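Local coordinates for predicted metal-dependent hydrolase of the TIM-barrel fold (Lactobacillus casei, PDB 2QPX), which is probably a zinc-dependent hydrolase of the amidohydrolase family, with two zinc ions bound at its metal site, at residues Y172-A186 with R200-Y212. Residues are numbered along the deposited sequence; the frame is centred on the assembly and turned at random. Where two conformers were deposited one is given.
Sequences YRVGLHLEPVNVIEA and RLTSKPLIDYMLY
K204 and D208, one turn apart on helix 204-221, hold the loop 174-182 that runs across them. NZ of K204 donates to O of H177 at 2.7 Å, from above the carbonyl plane. The K204 chain is extended up to its last bend, chi4 60°, which brings NZ of K204 back to OD2 of D208 in a salt bridge of 2.8 Å. OD2 of D208 also accepts from the backbone N of E179 at 3.3 Å, a fairly straight bond (165°) that arrives from above the carboxylate plane. Two donors thus grip this oxygen. A water joins OD1 of D208, NZ of K204 and O of G175.

At one end of the loop, NH1 of R173 donates to O of L201 at 2.9 Å, near the guanidinium plane. R173 NH1 is also salt-bridged to E135, which accepts from N of L201 too. In the conformer given, CG of R200 lies over one face of the R173 guanidinium, but R200 has a second conformer, so this approach of two cations is doubtful. With an alanine in place of R173, E135 would probably lose its cationic mate and O of L201 this donor.

V174 meets I207 tip to tip, with V174 CG1 3.7 Å from I207 CD1. Farther along, the Y212 ring carries P180 on one face. CG of Y209 is anti to its backbone N (chi1 180°), which lays the ring beside helix 183-196. CB of A186 sits over one face of the Y209 ring, 3.4 Å from CG of Y209.

S203 caps helix 204-221 and N182 caps helix 183-196. Y172 reaches the zinc site beside H228. Helices 130-138 and 144-156 also pack against helix 204-221, and L178 and L211 meet F227 of barrel strand 225-229.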
# COMPACT_ATOMS: atom_id res chain seq x y z
N TYR A 172 2.02 18.32 -8.28
CA TYR A 172 3.36 18.83 -7.92
C TYR A 172 3.26 20.19 -7.15
O TYR A 172 4.23 20.60 -6.47
CB TYR A 172 4.20 19.11 -9.17
CG TYR A 172 4.73 17.92 -9.96
CD1 TYR A 172 5.77 17.16 -9.49
CD2 TYR A 172 4.25 17.65 -11.22
CE1 TYR A 172 6.30 16.12 -10.25
CE2 TYR A 172 4.76 16.62 -12.00
CZ TYR A 172 5.78 15.86 -11.51
OH TYR A 172 6.26 14.84 -12.35
N ARG A 173 2.14 20.90 -7.28
CA ARG A 173 2.03 22.27 -6.79
C ARG A 173 1.19 22.34 -5.52
O ARG A 173 1.57 23.02 -4.54
CB ARG A 173 1.46 23.19 -7.87
CG ARG A 173 2.27 23.24 -9.18
CD ARG A 173 3.55 23.93 -8.96
NE ARG A 173 4.46 23.85 -10.10
CZ ARG A 173 4.44 24.65 -11.15
NH1 ARG A 173 3.53 25.61 -11.30
NH2 ARG A 173 5.38 24.50 -12.08
N VAL A 174 0.04 21.67 -5.56
CA VAL A 174 -1.01 21.81 -4.54
C VAL A 174 -1.66 20.51 -4.10
O VAL A 174 -2.47 20.49 -3.16
CB VAL A 174 -2.09 22.79 -5.02
CG1 VAL A 174 -1.51 24.21 -5.20
CG2 VAL A 174 -2.76 22.32 -6.33
N GLY A 175 -1.37 19.40 -4.78
CA GLY A 175 -1.97 18.16 -4.45
C GLY A 175 -3.26 17.93 -5.23
O GLY A 175 -3.66 18.76 -6.07
N LEU A 176 -3.90 16.81 -4.94
CA LEU A 176 -5.02 16.32 -5.74
C LEU A 176 -6.39 16.32 -5.04
O LEU A 176 -7.35 15.76 -5.56
CB LEU A 176 -4.74 14.92 -6.31
CG LEU A 176 -3.61 14.84 -7.34
CD1 LEU A 176 -3.38 13.36 -7.68
CD2 LEU A 176 -3.99 15.68 -8.56
N HIS A 177 -6.49 16.98 -3.87
CA HIS A 177 -7.76 17.07 -3.18
C HIS A 177 -8.55 18.23 -3.78
O HIS A 177 -8.72 19.29 -3.17
CB HIS A 177 -7.52 17.25 -1.68
CG HIS A 177 -8.69 16.89 -0.83
ND1 HIS A 177 -9.97 16.75 -1.34
CD2 HIS A 177 -8.78 16.71 0.50
CE1 HIS A 177 -10.79 16.48 -0.34
NE2 HIS A 177 -10.09 16.43 0.78
N LEU A 178 -9.06 18.02 -4.99
CA LEU A 178 -9.65 19.07 -5.78
C LEU A 178 -11.06 19.39 -5.26
O LEU A 178 -11.87 18.48 -5.06
CB LEU A 178 -9.72 18.66 -7.23
CG LEU A 178 -8.45 18.15 -7.91
CD1 LEU A 178 -8.75 17.69 -9.33
CD2 LEU A 178 -7.27 19.16 -7.88
N GLU A 179 -11.32 20.66 -4.98
CA GLU A 179 -12.64 21.06 -4.52
C GLU A 179 -13.02 22.34 -5.25
O GLU A 179 -12.16 23.16 -5.55
CB GLU A 179 -12.63 21.28 -3.00
CG GLU A 179 -12.47 20.00 -2.17
CD GLU A 179 -12.62 20.21 -0.63
OE1 GLU A 179 -11.75 20.86 -0.01
OE2 GLU A 179 -13.63 19.72 -0.06
N PRO A 180 -14.32 22.55 -5.47
CA PRO A 180 -14.75 23.78 -6.12
C PRO A 180 -14.39 25.01 -5.30
O PRO A 180 -14.38 25.00 -4.07
CB PRO A 180 -16.27 23.64 -6.22
CG PRO A 180 -16.59 22.25 -5.87
CD PRO A 180 -15.43 21.65 -5.15
N VAL A 181 -14.11 26.07 -6.04
CA VAL A 181 -13.68 27.37 -5.50
C VAL A 181 -14.48 28.49 -6.13
O VAL A 181 -14.69 28.56 -7.35
CB VAL A 181 -12.17 27.61 -5.85
CG1 VAL A 181 -11.70 28.99 -5.40
CG2 VAL A 181 -11.30 26.48 -5.23
N ASN A 182 -14.95 29.40 -5.29
CA ASN A 182 -15.65 30.60 -5.73
C ASN A 182 -14.71 31.55 -6.48
O ASN A 182 -13.52 31.62 -6.14
CB ASN A 182 -16.24 31.29 -4.48
CG ASN A 182 -17.26 32.34 -4.82
OD1 ASN A 182 -16.94 33.47 -5.14
ND2 ASN A 182 -18.53 31.95 -4.70
N VAL A 183 -15.23 32.30 -7.43
CA VAL A 183 -14.45 33.27 -8.15
C VAL A 183 -13.77 34.30 -7.21
O VAL A 183 -12.70 34.78 -7.51
CB VAL A 183 -15.29 33.97 -9.26
CG1 VAL A 183 -16.36 34.93 -8.65
CG2 VAL A 183 -14.41 34.75 -10.23
N ILE A 184 -14.38 34.63 -6.08
CA ILE A 184 -13.78 35.59 -5.14
C ILE A 184 -12.41 35.07 -4.69
O ILE A 184 -11.40 35.80 -4.70
CB ILE A 184 -14.67 35.83 -3.92
CG1 ILE A 184 -16.01 36.48 -4.34
CG2 ILE A 184 -13.91 36.64 -2.86
CD1 ILE A 184 -17.02 36.49 -3.22
N GLU A 185 -12.37 33.81 -4.26
CA GLU A 185 -11.14 33.19 -3.78
C GLU A 185 -10.13 32.96 -4.90
O GLU A 185 -8.92 33.08 -4.66
CB GLU A 185 -11.47 31.89 -3.05
CG GLU A 185 -11.90 32.11 -1.61
CD GLU A 185 -13.22 32.73 -1.43
OE1 GLU A 185 -14.18 32.15 -1.98
OE2 GLU A 185 -13.31 33.76 -0.70
N ALA A 186 -10.62 32.61 -6.07
CA ALA A 186 -9.75 32.42 -7.24
C ALA A 186 -9.06 33.73 -7.61
O ALA A 186 -7.83 33.77 -7.81
CB ALA A 186 -10.54 31.86 -8.43
N ARG A 200 6.01 30.90 -10.81
CA ARG A 200 5.43 29.57 -10.56
C ARG A 200 4.01 29.68 -9.98
O ARG A 200 3.81 30.34 -8.97
CB ARG A 200 6.34 28.87 -9.55
CG ARG A 200 6.16 27.39 -9.32
CD ARG A 200 7.35 26.85 -8.47
NE ARG A 200 6.89 26.04 -7.35
CZ ARG A 200 6.76 24.72 -7.35
NH1 ARG A 200 7.08 24.00 -8.42
NH2 ARG A 200 6.29 24.11 -6.27
N LEU A 201 3.05 29.00 -10.60
CA LEU A 201 1.66 28.94 -10.09
C LEU A 201 1.57 27.88 -8.96
O LEU A 201 1.78 26.69 -9.20
CB LEU A 201 0.70 28.60 -11.22
CG LEU A 201 -0.76 28.41 -10.85
CD1 LEU A 201 -1.30 29.63 -10.05
CD2 LEU A 201 -1.57 28.09 -12.09
N THR A 202 1.30 28.34 -7.75
CA THR A 202 1.24 27.51 -6.55
C THR A 202 -0.03 27.73 -5.72
O THR A 202 -0.20 27.10 -4.68
CB THR A 202 2.47 27.73 -5.65
OG1 THR A 202 2.48 29.08 -5.16
CG2 THR A 202 3.79 27.40 -6.43
N SER A 203 -0.93 28.58 -6.19
CA SER A 203 -2.16 28.91 -5.45
C SER A 203 -3.21 27.78 -5.62
O SER A 203 -3.70 27.57 -6.74
CB SER A 203 -2.79 30.17 -6.02
OG SER A 203 -4.08 30.40 -5.47
N LYS A 204 -3.54 27.07 -4.53
CA LYS A 204 -4.55 26.04 -4.56
C LYS A 204 -5.93 26.58 -4.97
O LYS A 204 -6.60 25.99 -5.83
CB LYS A 204 -4.60 25.24 -3.25
CG LYS A 204 -5.62 24.12 -3.31
CD LYS A 204 -5.44 23.15 -2.20
CE LYS A 204 -6.64 22.23 -1.99
NZ LYS A 204 -7.01 21.39 -3.16
N PRO A 205 -6.39 27.71 -4.38
CA PRO A 205 -7.67 28.24 -4.85
C PRO A 205 -7.70 28.51 -6.35
O PRO A 205 -8.68 28.15 -7.03
CB PRO A 205 -7.82 29.54 -4.05
CG PRO A 205 -6.94 29.40 -2.88
CD PRO A 205 -5.83 28.50 -3.27
N LEU A 206 -6.64 29.08 -6.89
CA LEU A 206 -6.65 29.38 -8.33
C LEU A 206 -6.50 28.13 -9.21
O LEU A 206 -7.20 28.02 -10.21
CB LEU A 206 -5.61 30.45 -8.66
CG LEU A 206 -5.61 30.94 -10.10
CD1 LEU A 206 -6.99 31.50 -10.53
CD2 LEU A 206 -4.46 31.97 -10.32
N ILE A 207 -5.63 27.22 -8.83
CA ILE A 207 -5.49 25.96 -9.59
C ILE A 207 -6.80 25.17 -9.58
O ILE A 207 -7.25 24.69 -10.63
CB ILE A 207 -4.32 25.09 -9.05
CG1 ILE A 207 -2.97 25.74 -9.46
CG2 ILE A 207 -4.37 23.67 -9.60
CD1 ILE A 207 -1.70 25.12 -8.81
N ASP A 208 -7.44 25.04 -8.42
CA ASP A 208 -8.67 24.25 -8.35
C ASP A 208 -9.78 24.96 -9.14
O ASP A 208 -10.52 24.29 -9.89
CB ASP A 208 -9.11 24.00 -6.89
CG ASP A 208 -8.29 22.94 -6.18
OD1 ASP A 208 -7.30 22.44 -6.74
OD2 ASP A 208 -8.68 22.59 -5.01
N TYR A 209 -9.90 26.30 -9.02
CA TYR A 209 -10.86 27.04 -9.86
C TYR A 209 -10.61 26.73 -11.35
O TYR A 209 -11.55 26.43 -12.14
CB TYR A 209 -10.74 28.56 -9.61
CG TYR A 209 -11.67 29.39 -10.42
CD1 TYR A 209 -11.35 29.81 -11.70
CD2 TYR A 209 -12.92 29.77 -9.89
CE1 TYR A 209 -12.25 30.60 -12.43
CE2 TYR A 209 -13.80 30.50 -10.60
CZ TYR A 209 -13.49 30.92 -11.87
OH TYR A 209 -14.39 31.65 -12.59
N MSE A 210 -9.35 26.86 -11.77
CA MSE A 210 -8.95 26.64 -13.14
C MSE A 210 -9.39 25.25 -13.59
O MSE A 210 -9.98 25.09 -14.68
CB MSE A 210 -7.43 26.72 -13.23
CG MSE A 210 -6.88 26.52 -14.60
SE MSE A 210 -4.95 26.18 -14.64
CE MSE A 210 -4.89 24.28 -14.15
N LEU A 211 -9.10 24.24 -12.77
CA LEU A 211 -9.41 22.86 -13.20
C LEU A 211 -10.91 22.61 -13.36
O LEU A 211 -11.36 21.93 -14.30
CB LEU A 211 -8.77 21.87 -12.24
CG LEU A 211 -7.24 21.79 -12.33
CD1 LEU A 211 -6.69 21.03 -11.11
CD2 LEU A 211 -6.84 21.18 -13.70
N TYR A 212 -11.71 23.15 -12.43
CA TYR A 212 -13.16 23.00 -12.55
C TYR A 212 -13.70 23.77 -13.74
O TYR A 212 -14.58 23.29 -14.45
CB TYR A 212 -13.88 23.44 -11.26
CG TYR A 212 -13.93 22.34 -10.19
CD1 TYR A 212 -12.86 22.08 -9.36
CD2 TYR A 212 -15.07 21.51 -10.05
CE1 TYR A 212 -12.91 21.08 -8.41
CE2 TYR A 212 -15.11 20.48 -9.10
CZ TYR A 212 -14.04 20.27 -8.29
OH TYR A 212 -14.05 19.26 -7.35
O HOH W 1 0.98 25.48 -2.87
O HOH W 2 -4.78 19.05 -2.48
O HOH W 3 -5.66 20.80 -5.36